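PDB 5WZJ: pumilio homolog 23 from Arabidopsis thaliana, which binds RNA sequence-specifically through pumilio repeats, recognising 18S rRNA, and probably regulates translation and mRNA stability. Local coordinates for residues T113-P118 against L156-G161; K133-N138 against S210-C215; T235-M240 against L248-L253; V292-A297 against N303-K308; P349-L354 against S365-S370. One frame throughout, in Å; residues are numbered along the deposited sequence. Where two conformers were deposited one is given.

Contact 1 (T113-P118 against L156-G161); sequences THLENP and LCLCKG
L115 and L158 meet methyl to methyl, CD1 of L115 lying 3.7 Å from CD1 of L158. The same L115 CD1 also rests against the backbone at the end of the other segment, 3.7 Å from the carbonyl O of G161, so one leucine branch bridges a side chain and a helix terminus. L158 reaches across because its CG is anti to the backbone N (chi1 -177°), which swings CD1 toward the loop. Leucine suits both buried places, putting an apolar methyl at the end of a short arm.

What positions L115 is a type I beta turn from H114 to N117, closed by the bond from N117 N to H114 O (2.9 Å), which presents the leucine toward helix 146-160. On the other side the helix ends at G161, whose positive phi (93°) is readily adopted by glycine and whose N bonds back to L158 O (2.8 Å). Further out, H198 and F201 also touch L115, while L108, L111 and A112 of helix 100-112 pack on L158. The glycine end is a Schellman motif; here the end of helix 146-160, in pumilio repeat 3, meets the turn after helix 100-112, in repeat 2 of the superhelix.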
# COMPACT_ATOMS: atom_id res chain seq x y z
N THR A 113 19.42 -14.34 -2.08
CA THR A 113 19.13 -15.43 -3.02
C THR A 113 19.41 -16.81 -2.41
O THR A 113 18.96 -17.81 -2.97
CB THR A 113 19.93 -15.30 -4.34
OG1 THR A 113 21.32 -15.45 -4.09
CG2 THR A 113 19.70 -13.93 -5.03
N HIS A 114 20.13 -16.88 -1.30
CA HIS A 114 20.46 -18.15 -0.66
C HIS A 114 19.57 -18.49 0.53
O HIS A 114 19.75 -19.55 1.14
CB HIS A 114 21.93 -18.14 -0.23
CG HIS A 114 22.88 -17.93 -1.36
ND1 HIS A 114 23.29 -18.95 -2.20
CD2 HIS A 114 23.49 -16.81 -1.82
CE1 HIS A 114 24.11 -18.47 -3.11
NE2 HIS A 114 24.25 -17.17 -2.90
N LEU A 115 18.60 -17.63 0.86
CA LEU A 115 17.75 -17.86 2.02
C LEU A 115 17.06 -19.22 1.94
O LEU A 115 16.94 -19.92 2.96
CB LEU A 115 16.70 -16.75 2.12
CG LEU A 115 17.15 -15.46 2.81
CD1 LEU A 115 16.11 -14.35 2.67
CD2 LEU A 115 17.44 -15.73 4.27
N GLU A 116 16.60 -19.62 0.75
CA GLU A 116 15.86 -20.87 0.63
C GLU A 116 16.75 -22.11 0.76
O GLU A 116 16.22 -23.22 0.81
CB GLU A 116 15.11 -20.90 -0.71
N ASN A 117 18.07 -21.94 0.82
CA ASN A 117 18.98 -23.07 0.95
C ASN A 117 19.24 -23.34 2.43
O ASN A 117 19.88 -22.52 3.10
CB ASN A 117 20.29 -22.77 0.22
CG ASN A 117 21.29 -23.90 0.31
OD1 ASN A 117 21.04 -24.94 0.94
ND2 ASN A 117 22.44 -23.71 -0.32
N PRO A 118 18.77 -24.46 2.99
CA PRO A 118 18.98 -24.72 4.42
C PRO A 118 20.44 -24.90 4.78
O PRO A 118 20.82 -24.60 5.92
CB PRO A 118 18.16 -25.99 4.68
CG PRO A 118 17.16 -26.04 3.57
CD PRO A 118 17.90 -25.49 2.38
N LEU A 156 17.49 -4.85 7.40
CA LEU A 156 16.42 -5.26 8.32
C LEU A 156 15.53 -6.31 7.68
O LEU A 156 15.20 -7.32 8.30
CB LEU A 156 15.59 -4.04 8.74
CG LEU A 156 16.26 -3.05 9.70
CD1 LEU A 156 15.58 -1.68 9.61
CD2 LEU A 156 16.23 -3.57 11.13
N CYS A 157 15.12 -6.08 6.42
CA CYS A 157 14.27 -7.05 5.73
C CYS A 157 14.95 -8.40 5.61
O CYS A 157 14.32 -9.44 5.83
CB CYS A 157 13.88 -6.52 4.34
SG CYS A 157 12.67 -5.18 4.33
N LEU A 158 16.24 -8.40 5.26
CA LEU A 158 16.97 -9.66 5.14
C LEU A 158 17.02 -10.40 6.48
O LEU A 158 16.87 -11.63 6.51
CB LEU A 158 18.38 -9.39 4.62
CG LEU A 158 19.26 -10.61 4.38
CD1 LEU A 158 18.52 -11.62 3.54
CD2 LEU A 158 20.58 -10.20 3.70
N CYS A 159 17.25 -9.69 7.59
CA CYS A 159 17.28 -10.34 8.90
C CYS A 159 15.93 -10.95 9.25
O CYS A 159 15.88 -11.97 9.96
CB CYS A 159 17.70 -9.34 9.99
SG CYS A 159 19.42 -8.78 9.91
N LYS A 160 14.84 -10.33 8.81
CA LYS A 160 13.52 -10.92 8.99
C LYS A 160 13.34 -12.13 8.10
O LYS A 160 12.46 -12.96 8.35
CB LYS A 160 12.46 -9.85 8.70
CG LYS A 160 11.01 -10.29 8.78
CD LYS A 160 10.62 -10.77 10.17
CE LYS A 160 9.12 -11.10 10.22
NZ LYS A 160 8.68 -11.42 11.61
N GLY A 161 14.16 -12.26 7.07
CA GLY A 161 14.04 -13.33 6.11
C GLY A 161 13.23 -13.01 4.88
O GLY A 161 12.80 -13.93 4.19

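Contact 2 (K133-N138 against S210-C215); sequences KVIVDN and SGLLSC
V136 and G211 form the close apolar part of this contact, with valine CG2 3.7 Å from the glycine CA and the other branch, CG1, 4.0 Å from the same CA. Both methyls thus straddle one backbone carbon: CG1 stands anti to the backbone N (chi1 156°) and CG2 anti to the carbonyl carbon, which turns the pair to G211. The CA atoms of V136 and G211 are only 4.8 Å apart, and glycine suits the place because its bare CA lets the valine methyls come this close. Valine, branched at CB, offers a short, broad surface. A second, looser apolar contact joins two buried residues, CG2 of I135 approaching CD2 of L212 at 4.2 Å.

The polar part is carried by a water. It donates to V136 O (2.8 Å) and to G211 O (2.7 Å), so two backbone carbonyls near the helix ends are joined through one molecule. S214 OG lies 3.1 Å from the water and completes its set of three protein partners; a small hydroxyl side chain suits this position near the end of the helix.

The ends of helices 121-137 and 202-213 thus pack together, segment 133-138 in pumilio repeat 3 and most of 210-215 in repeat 4. Y207 and L208 of helix 202-213 extend the interface along V136 and I135, M142 and M143 of helix 140-144 touch I135 and L212, and F91 of helix 91-95 reaches I135.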
# COMPACT_ATOMS: atom_id res chain seq x y z
N LYS A 133 27.31 -5.79 13.47
CA LYS A 133 28.18 -5.39 14.57
C LYS A 133 28.84 -4.04 14.30
O LYS A 133 28.90 -3.19 15.19
CB LYS A 133 29.22 -6.49 14.79
CG LYS A 133 30.08 -6.33 16.02
CD LYS A 133 30.67 -7.69 16.37
CE LYS A 133 32.09 -7.58 16.91
NZ LYS A 133 32.13 -6.81 18.17
N VAL A 134 29.32 -3.82 13.07
CA VAL A 134 29.92 -2.52 12.77
C VAL A 134 28.86 -1.44 12.76
O VAL A 134 29.11 -0.30 13.16
CB VAL A 134 30.71 -2.56 11.44
CG1 VAL A 134 29.79 -2.74 10.24
CG2 VAL A 134 31.54 -1.29 11.27
N ILE A 135 27.64 -1.77 12.33
CA ILE A 135 26.58 -0.76 12.30
C ILE A 135 26.18 -0.37 13.72
O ILE A 135 26.13 0.81 14.06
CB ILE A 135 25.37 -1.26 11.48
CG1 ILE A 135 25.75 -1.33 10.00
CG2 ILE A 135 24.15 -0.34 11.73
CD1 ILE A 135 24.71 -2.00 9.12
N VAL A 136 25.93 -1.37 14.56
CA VAL A 136 25.47 -1.13 15.93
C VAL A 136 26.50 -0.33 16.72
O VAL A 136 26.14 0.44 17.63
CB VAL A 136 25.14 -2.49 16.58
CG1 VAL A 136 25.23 -2.44 18.10
CG2 VAL A 136 23.76 -2.95 16.13
N ASP A 137 27.77 -0.47 16.39
CA ASP A 137 28.81 0.29 17.08
C ASP A 137 28.65 1.80 16.91
O ASP A 137 29.09 2.57 17.77
CB ASP A 137 30.18 -0.16 16.57
CG ASP A 137 31.31 0.65 17.19
OD1 ASP A 137 31.56 0.46 18.41
OD2 ASP A 137 31.94 1.47 16.47
N ASN A 138 28.03 2.25 15.79
CA ASN A 138 27.87 3.68 15.51
C ASN A 138 26.78 3.91 14.46
O ASN A 138 27.11 4.14 13.29
CB ASN A 138 29.19 4.29 15.00
CG ASN A 138 29.11 5.80 14.82
OD1 ASN A 138 28.66 6.52 15.72
ND2 ASN A 138 29.50 6.29 13.64
N SER A 210 17.86 -3.32 18.26
CA SER A 210 18.19 -2.76 19.58
C SER A 210 19.37 -1.80 19.50
O SER A 210 19.39 -0.77 20.19
CB SER A 210 18.48 -3.88 20.58
OG SER A 210 17.26 -4.57 20.89
N GLY A 211 20.35 -2.10 18.65
CA GLY A 211 21.43 -1.14 18.43
C GLY A 211 20.94 0.16 17.82
O GLY A 211 21.42 1.24 18.17
N LEU A 212 19.99 0.08 16.89
CA LEU A 212 19.47 1.30 16.28
C LEU A 212 18.70 2.15 17.27
O LEU A 212 18.53 3.35 17.04
CB LEU A 212 18.55 0.98 15.10
CG LEU A 212 19.16 0.13 13.98
CD1 LEU A 212 18.14 -0.08 12.84
CD2 LEU A 212 20.45 0.75 13.44
N LEU A 213 18.24 1.55 18.37
CA LEU A 213 17.37 2.25 19.31
C LEU A 213 18.07 2.64 20.60
O LEU A 213 17.45 3.27 21.44
CB LEU A 213 16.16 1.38 19.64
CG LEU A 213 15.22 1.06 18.49
CD1 LEU A 213 14.10 0.16 18.99
CD2 LEU A 213 14.65 2.33 17.88
N SER A 214 19.34 2.27 20.79
CA SER A 214 19.99 2.53 22.07
C SER A 214 20.75 3.85 22.02
O SER A 214 21.97 3.92 22.15
CB SER A 214 20.92 1.39 22.44
OG SER A 214 21.91 1.31 21.46
N CYS A 215 20.00 4.91 21.79
CA CYS A 215 20.53 6.26 21.86
C CYS A 215 19.78 6.99 22.97
O CYS A 215 18.83 6.46 23.55
CB CYS A 215 20.39 6.97 20.51
SG CYS A 215 18.65 7.09 19.97
O HOH W 1 23.98 1.45 19.10

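Contact 3 (T235-M240 against L248-L253); sequences TALRLM and LEIIPL
L237 and I251 make the tight part of this contact, CD2 of the leucine standing 3.7 Å from CG1 of the isoleucine, with the two side chains crossing at about a right angle. The same CD2 reaches I250 as well, 4.1 Å from its CD1, and here the chains slide past each other in opposite directions. One leucine methyl therefore lies against two successive isoleucines: I250 reaches with its terminal CD1, I251 with CG1, and both, being beta-branched, give broad apolar surfaces. The closest CA atoms, those of L237 and I251, are 8.3 Å apart. I250 carries its CG1 between the backbone N and the carbonyl carbon (chi1 63°), a crowded position that directs CD1 at the partner helix.

Toward the end of helix 227-239 the packing is thinner. M240, at the end of the helix, offers only its CG to I250 CD1, at 3.9 Å; its chain bends at chi2 (-67°), and neither its sulfur nor CE comes as near to I250. E249 is exposed and L248 partly exposed, and neither touches the other segment, in contrast to the four touching residues, all buried.

Segment 235-240 and nearly all of 248-253 lie in pumilio repeat 4, so this is packing within one repeat. Helix 202-213 lies alongside, L209 touching A236 and I250, L213 touching I250 and L205 touching M240. Helix 284-296 packs on L237 through L289, V292 and I293, carrying the stack into the next repeat.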
# COMPACT_ATOMS: atom_id res chain seq x y z
N THR A 235 10.24 0.70 8.61
CA THR A 235 10.51 -0.65 8.11
C THR A 235 10.66 -1.63 9.27
O THR A 235 10.04 -2.70 9.28
CB THR A 235 11.75 -0.63 7.21
OG1 THR A 235 11.46 0.16 6.06
CG2 THR A 235 12.15 -2.03 6.78
N ALA A 236 11.43 -1.25 10.29
CA ALA A 236 11.61 -2.15 11.43
C ALA A 236 10.27 -2.49 12.08
O ALA A 236 10.00 -3.65 12.40
CB ALA A 236 12.56 -1.53 12.45
N LEU A 237 9.40 -1.49 12.27
CA LEU A 237 8.14 -1.78 12.95
C LEU A 237 7.27 -2.73 12.12
O LEU A 237 6.66 -3.66 12.66
CB LEU A 237 7.39 -0.49 13.25
CG LEU A 237 7.97 0.40 14.36
CD1 LEU A 237 7.41 1.81 14.24
CD2 LEU A 237 7.63 -0.19 15.73
N ARG A 238 7.21 -2.51 10.80
CA ARG A 238 6.44 -3.39 9.93
C ARG A 238 6.94 -4.83 10.01
O ARG A 238 6.14 -5.77 10.00
CB ARG A 238 6.50 -2.91 8.47
CG ARG A 238 5.75 -1.63 8.19
CD ARG A 238 5.72 -1.32 6.70
NE ARG A 238 5.99 0.09 6.42
CZ ARG A 238 5.05 1.02 6.23
NH1 ARG A 238 3.76 0.69 6.31
NH2 ARG A 238 5.41 2.28 5.97
N LEU A 239 8.27 -5.01 10.08
CA LEU A 239 8.83 -6.36 10.19
C LEU A 239 8.47 -7.02 11.52
O LEU A 239 8.54 -8.25 11.63
CB LEU A 239 10.35 -6.30 10.01
CG LEU A 239 10.84 -5.78 8.65
CD1 LEU A 239 12.34 -5.53 8.65
CD2 LEU A 239 10.49 -6.75 7.52
N MET A 240 8.11 -6.24 12.54
CA MET A 240 7.79 -6.77 13.86
C MET A 240 6.30 -6.98 14.08
O MET A 240 5.87 -7.23 15.21
CB MET A 240 8.35 -5.84 14.95
CG MET A 240 9.87 -5.87 15.07
SD MET A 240 10.44 -7.48 15.68
CE MET A 240 12.21 -7.18 15.84
N LEU A 248 6.16 -4.18 22.29
CA LEU A 248 6.00 -3.53 23.59
C LEU A 248 7.32 -3.07 24.18
O LEU A 248 7.33 -2.22 25.06
CB LEU A 248 5.27 -4.47 24.57
CG LEU A 248 3.82 -4.78 24.17
CD1 LEU A 248 3.28 -6.01 24.94
CD2 LEU A 248 2.93 -3.56 24.39
N GLU A 249 8.44 -3.62 23.71
CA GLU A 249 9.74 -3.11 24.14
C GLU A 249 10.21 -1.96 23.25
O GLU A 249 10.76 -0.98 23.76
CB GLU A 249 10.78 -4.24 24.14
CG GLU A 249 11.96 -4.04 25.09
CD GLU A 249 11.64 -4.43 26.54
OE1 GLU A 249 10.45 -4.72 26.86
OE2 GLU A 249 12.57 -4.44 27.36
N ILE A 250 10.00 -2.04 21.94
CA ILE A 250 10.63 -1.08 21.04
C ILE A 250 9.80 0.20 20.90
O ILE A 250 10.36 1.29 20.77
CB ILE A 250 10.92 -1.71 19.66
CG1 ILE A 250 9.65 -2.13 18.95
CG2 ILE A 250 11.88 -2.90 19.80
CD1 ILE A 250 9.92 -2.95 17.70
N ILE A 251 8.47 0.10 20.88
CA ILE A 251 7.65 1.29 20.64
C ILE A 251 7.81 2.32 21.76
O ILE A 251 7.95 3.52 21.44
CB ILE A 251 6.19 0.90 20.38
CG1 ILE A 251 6.06 0.21 19.02
CG2 ILE A 251 5.27 2.13 20.46
CD1 ILE A 251 4.65 -0.33 18.76
N PRO A 252 7.83 1.95 23.04
CA PRO A 252 8.10 2.96 24.09
C PRO A 252 9.45 3.65 23.94
O PRO A 252 9.57 4.83 24.29
CB PRO A 252 8.03 2.15 25.40
CG PRO A 252 7.17 0.99 25.07
CD PRO A 252 7.42 0.66 23.63
N LEU A 253 10.48 2.94 23.45
CA LEU A 253 11.75 3.60 23.17
C LEU A 253 11.60 4.64 22.06
O LEU A 253 12.07 5.78 22.19
CB LEU A 253 12.82 2.56 22.79
CG LEU A 253 13.25 1.54 23.85
CD1 LEU A 253 14.17 0.46 23.26
CD2 LEU A 253 13.93 2.23 25.03

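Contact 4 (V292-A297 against N303-K308); sequences VILEVA and NEMFNK
M305 spans the gap between the two helices, its sulfur 3.7 Å from CG2 of I293 and its terminal CE 4.0 Å from CD2 of L294. The thioether is extended as far as the sulfur and then bends at chi3 (74°), which lays the end of the chain across both partners: SD and CE each touch the isoleucine methyl and the leucine methyl. An unbranched, flexible methionine is suited to such a span, since the closest CA atoms, of L294 and M305, are 8.5 Å apart.

I293 meets the methionine at about a right angle. Its CG2 is anti to the backbone N and turned to M305, leaving CG1 for other packing; the adjoining helix 227-239 touches I293 through L237. L294 reaches M305 with its CD2 branch, more slantwise, and also packs against V326 and L330 of helix 323-332. Two consecutive helices joined by a short link, 284-296 and 299-310, form this pair; the segments lie in pumilio repeat 5 of the right-handed superhelix, except K308, which opens repeat 6.

Away from the hydrophobic interface, K308 forms a salt bridge to E304, NZ to OE2 at 2.7 Å, one turn along the helix. The lysine meets the syn side of the carboxylate, 31° out of its plane, and the same OE2 also accepts from the backbone N of I269.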
# COMPACT_ATOMS: atom_id res chain seq x y z
N VAL A 292 2.67 3.98 11.23
CA VAL A 292 3.09 2.58 11.31
C VAL A 292 2.97 2.07 12.74
O VAL A 292 2.53 0.93 12.96
CB VAL A 292 4.52 2.43 10.76
CG1 VAL A 292 4.99 0.99 10.94
CG2 VAL A 292 4.56 2.81 9.28
N ILE A 293 3.32 2.89 13.73
CA ILE A 293 3.13 2.51 15.12
C ILE A 293 1.69 2.08 15.37
O ILE A 293 1.42 1.03 15.99
CB ILE A 293 3.53 3.66 16.06
CG1 ILE A 293 5.06 3.82 16.07
CG2 ILE A 293 3.03 3.40 17.46
CD1 ILE A 293 5.52 5.07 16.78
N LEU A 294 0.73 2.88 14.89
CA LEU A 294 -0.68 2.56 15.13
C LEU A 294 -1.11 1.30 14.40
O LEU A 294 -1.95 0.55 14.91
CB LEU A 294 -1.56 3.75 14.74
CG LEU A 294 -1.42 4.97 15.65
CD1 LEU A 294 -2.21 6.17 15.14
CD2 LEU A 294 -1.89 4.58 17.04
N GLU A 295 -0.52 1.04 13.22
CA GLU A 295 -0.86 -0.17 12.47
C GLU A 295 -0.38 -1.43 13.17
O GLU A 295 -1.02 -2.48 13.04
CB GLU A 295 -0.25 -0.11 11.07
CG GLU A 295 -1.04 0.79 10.15
CD GLU A 295 -0.27 1.18 8.92
OE1 GLU A 295 0.59 0.38 8.46
OE2 GLU A 295 -0.54 2.31 8.43
N VAL A 296 0.78 -1.38 13.84
CA VAL A 296 1.32 -2.58 14.49
C VAL A 296 1.08 -2.62 15.99
O VAL A 296 1.39 -3.65 16.62
CB VAL A 296 2.83 -2.73 14.20
CG1 VAL A 296 3.07 -2.81 12.72
CG2 VAL A 296 3.62 -1.58 14.85
N ALA A 297 0.51 -1.57 16.58
CA ALA A 297 0.45 -1.48 18.03
C ALA A 297 -0.40 -2.61 18.61
O ALA A 297 -1.50 -2.86 18.11
CB ALA A 297 -0.13 -0.14 18.46
N ASN A 303 -4.59 1.45 22.90
CA ASN A 303 -5.58 2.12 23.74
C ASN A 303 -4.97 3.28 24.50
O ASN A 303 -5.61 4.33 24.68
CB ASN A 303 -6.22 1.12 24.71
CG ASN A 303 -7.13 0.11 24.01
OD1 ASN A 303 -7.47 0.29 22.84
ND2 ASN A 303 -7.51 -0.95 24.71
N GLU A 304 -3.72 3.13 24.95
CA GLU A 304 -3.06 4.20 25.69
C GLU A 304 -2.77 5.40 24.78
O GLU A 304 -2.96 6.55 25.19
CB GLU A 304 -1.78 3.66 26.33
CG GLU A 304 -0.96 4.68 27.13
CD GLU A 304 -1.54 5.01 28.49
OE1 GLU A 304 -2.66 4.54 28.80
OE2 GLU A 304 -0.88 5.76 29.26
N MET A 305 -2.31 5.15 23.55
CA MET A 305 -2.11 6.25 22.61
C MET A 305 -3.43 6.96 22.30
O MET A 305 -3.49 8.20 22.28
CB MET A 305 -1.45 5.74 21.33
CG MET A 305 -0.01 5.26 21.57
SD MET A 305 0.75 4.66 20.05
CE MET A 305 1.04 6.21 19.21
N PHE A 306 -4.49 6.19 22.03
CA PHE A 306 -5.81 6.77 21.79
C PHE A 306 -6.21 7.71 22.92
O PHE A 306 -6.60 8.86 22.69
CB PHE A 306 -6.84 5.64 21.61
CG PHE A 306 -8.22 6.12 21.24
CD1 PHE A 306 -9.07 6.65 22.20
CD2 PHE A 306 -8.68 6.00 19.94
CE1 PHE A 306 -10.35 7.09 21.86
CE2 PHE A 306 -9.94 6.44 19.58
CZ PHE A 306 -10.78 6.97 20.55
N ASN A 307 -6.09 7.24 24.16
CA ASN A 307 -6.56 8.03 25.31
C ASN A 307 -5.64 9.21 25.61
O ASN A 307 -6.13 10.33 25.84
CB ASN A 307 -6.69 7.12 26.52
CG ASN A 307 -7.86 6.16 26.40
OD1 ASN A 307 -8.93 6.53 25.91
ND2 ASN A 307 -7.66 4.92 26.83
N LYS A 308 -4.33 9.00 25.65
CA LYS A 308 -3.43 10.03 26.16
C LYS A 308 -2.95 11.01 25.10
O LYS A 308 -2.58 12.13 25.44
CB LYS A 308 -2.21 9.39 26.85
CG LYS A 308 -2.58 8.37 27.92
CD LYS A 308 -3.39 8.99 29.06
CE LYS A 308 -3.70 7.94 30.16
NZ LYS A 308 -2.43 7.39 30.77

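Contact 5 (P349-L354 against S365-S370); sequences PRFKDL and SLIAVS
The backbones stay well apart here, the nearest CA atoms, of F351 and L366, being 10.1 Å from each other, and F351 sits in the first turn of its helix, directly after R350 at the N-cap position. The gap is bridged by the phenylalanine. Its ring points at L366, whose CD2 meets it at the edge, near the ring plane, 3.8 Å from F351 CE1 and 3.9 Å from CZ. L366 sets its CG anti to the backbone N (chi1 -168°), which sends CD2 toward the ring. I367 approaches more loosely and obliquely, its CG1 4.5 Å from F351 CE2. The long, rigid ring suits this place by carrying F351 across the wide backbone gap, while leucine and isoleucine offer it apolar branches, one at the edge and one obliquely.

The two helices, 351-356 and 360-373, follow each other closely in the chain and stack with others as in the helical repeats of the PUF family. A383 and A387 of helix 377-388, both small, also touch F351, and M340 and M343 of helix 337-347 pack on L366. Within helix 360-373 the S370 hydroxyl donates to the carbonyl O of I367 at 2.9 Å, tilted 21° from the carbonyl plane; this buried polar group is thus satisfied by the preceding turn.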
# COMPACT_ATOMS: atom_id res chain seq x y z
N PRO A 349 -19.76 15.54 13.28
CA PRO A 349 -20.29 16.90 13.04
C PRO A 349 -19.49 17.70 12.02
O PRO A 349 -19.97 18.72 11.52
CB PRO A 349 -20.21 17.56 14.41
CG PRO A 349 -20.19 16.45 15.38
CD PRO A 349 -19.51 15.31 14.72
N ARG A 350 -18.25 17.28 11.73
CA ARG A 350 -17.36 18.03 10.85
C ARG A 350 -17.05 17.29 9.56
O ARG A 350 -16.04 17.58 8.91
CB ARG A 350 -16.06 18.36 11.58
CG ARG A 350 -16.25 18.92 12.97
CD ARG A 350 -16.82 20.32 12.91
NE ARG A 350 -15.80 21.34 13.14
CZ ARG A 350 -15.21 21.57 14.31
NH1 ARG A 350 -15.52 20.83 15.38
NH2 ARG A 350 -14.31 22.53 14.42
N PHE A 351 -17.90 16.32 9.18
CA PHE A 351 -17.72 15.63 7.91
C PHE A 351 -17.66 16.62 6.76
O PHE A 351 -16.86 16.47 5.83
CB PHE A 351 -18.86 14.65 7.67
CG PHE A 351 -18.60 13.25 8.15
CD1 PHE A 351 -17.53 12.96 8.97
CD2 PHE A 351 -19.44 12.21 7.76
CE1 PHE A 351 -17.30 11.67 9.41
CE2 PHE A 351 -19.22 10.92 8.19
CZ PHE A 351 -18.15 10.64 9.02
N LYS A 352 -18.51 17.65 6.81
CA LYS A 352 -18.55 18.62 5.72
C LYS A 352 -17.22 19.36 5.62
O LYS A 352 -16.64 19.47 4.53
CB LYS A 352 -19.70 19.61 5.93
CG LYS A 352 -19.92 20.57 4.76
CD LYS A 352 -20.94 21.66 5.12
CE LYS A 352 -21.63 22.23 3.89
NZ LYS A 352 -20.68 22.50 2.77
N ASP A 353 -16.74 19.89 6.74
CA ASP A 353 -15.43 20.53 6.79
C ASP A 353 -14.36 19.63 6.19
O ASP A 353 -13.56 20.05 5.35
CB ASP A 353 -15.06 20.87 8.23
CG ASP A 353 -16.15 21.62 8.96
OD1 ASP A 353 -17.16 21.00 9.35
OD2 ASP A 353 -15.99 22.83 9.15
N LEU A 354 -14.32 18.37 6.63
CA LEU A 354 -13.29 17.45 6.17
C LEU A 354 -13.35 17.27 4.66
O LEU A 354 -12.31 17.31 3.98
CB LEU A 354 -13.42 16.11 6.89
CG LEU A 354 -13.09 16.13 8.39
CD1 LEU A 354 -13.44 14.79 9.05
CD2 LEU A 354 -11.62 16.45 8.62
N SER A 365 -12.20 6.41 6.34
CA SER A 365 -11.73 5.50 7.38
C SER A 365 -12.79 5.32 8.47
O SER A 365 -12.99 4.21 8.95
CB SER A 365 -10.42 6.02 7.99
OG SER A 365 -9.40 6.08 7.01
N LEU A 366 -13.44 6.41 8.88
CA LEU A 366 -14.43 6.29 9.95
C LEU A 366 -15.62 5.46 9.51
O LEU A 366 -16.09 4.58 10.26
CB LEU A 366 -14.87 7.68 10.41
CG LEU A 366 -15.68 7.71 11.70
CD1 LEU A 366 -14.87 7.15 12.86
CD2 LEU A 366 -16.17 9.13 12.02
N ILE A 367 -16.10 5.69 8.30
CA ILE A 367 -17.22 4.90 7.78
C ILE A 367 -16.84 3.43 7.70
O ILE A 367 -17.62 2.55 8.09
CB ILE A 367 -17.65 5.45 6.41
CG1 ILE A 367 -18.22 6.87 6.58
CG2 ILE A 367 -18.67 4.52 5.77
CD1 ILE A 367 -18.52 7.56 5.28
N ALA A 368 -15.63 3.13 7.23
CA ALA A 368 -15.23 1.73 7.06
C ALA A 368 -15.12 1.01 8.40
O ALA A 368 -15.49 -0.16 8.51
CB ALA A 368 -13.90 1.65 6.31
N VAL A 369 -14.62 1.70 9.43
CA VAL A 369 -14.44 1.03 10.71
C VAL A 369 -15.76 0.89 11.46
O VAL A 369 -15.89 -0.02 12.29
CB VAL A 369 -13.39 1.75 11.57
CG1 VAL A 369 -14.01 2.94 12.29
CG2 VAL A 369 -12.76 0.78 12.56
N SER A 370 -16.75 1.75 11.20
CA SER A 370 -18.08 1.50 11.76
C SER A 370 -18.60 0.15 11.31
O SER A 370 -19.16 -0.62 12.10
CB SER A 370 -19.06 2.61 11.36
OG SER A 370 -19.70 2.30 10.14

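In the fold
From the N terminus, contact 1 opens first at 113-118 and closes at 156-161. Contact 2 starts inside that loop, at 133-138, and closes at 210-215, so the two cross; together they tie pumilio repeats 2, 3 and 4. Contacts 3, 4 and 5 follow in series, each closing a short loop between helices that are neighbours along the chain. Contact 3 touches both earlier ones, through L239 with the end of helix 146-160 and through I250 with L213, and meets contact 4 by way of L237, V292 and I293. Contact 5 stands apart, its centre about 19 Å from that of contact 4 and about 42 Å from those of contacts 1 and 2, further along the superhelix.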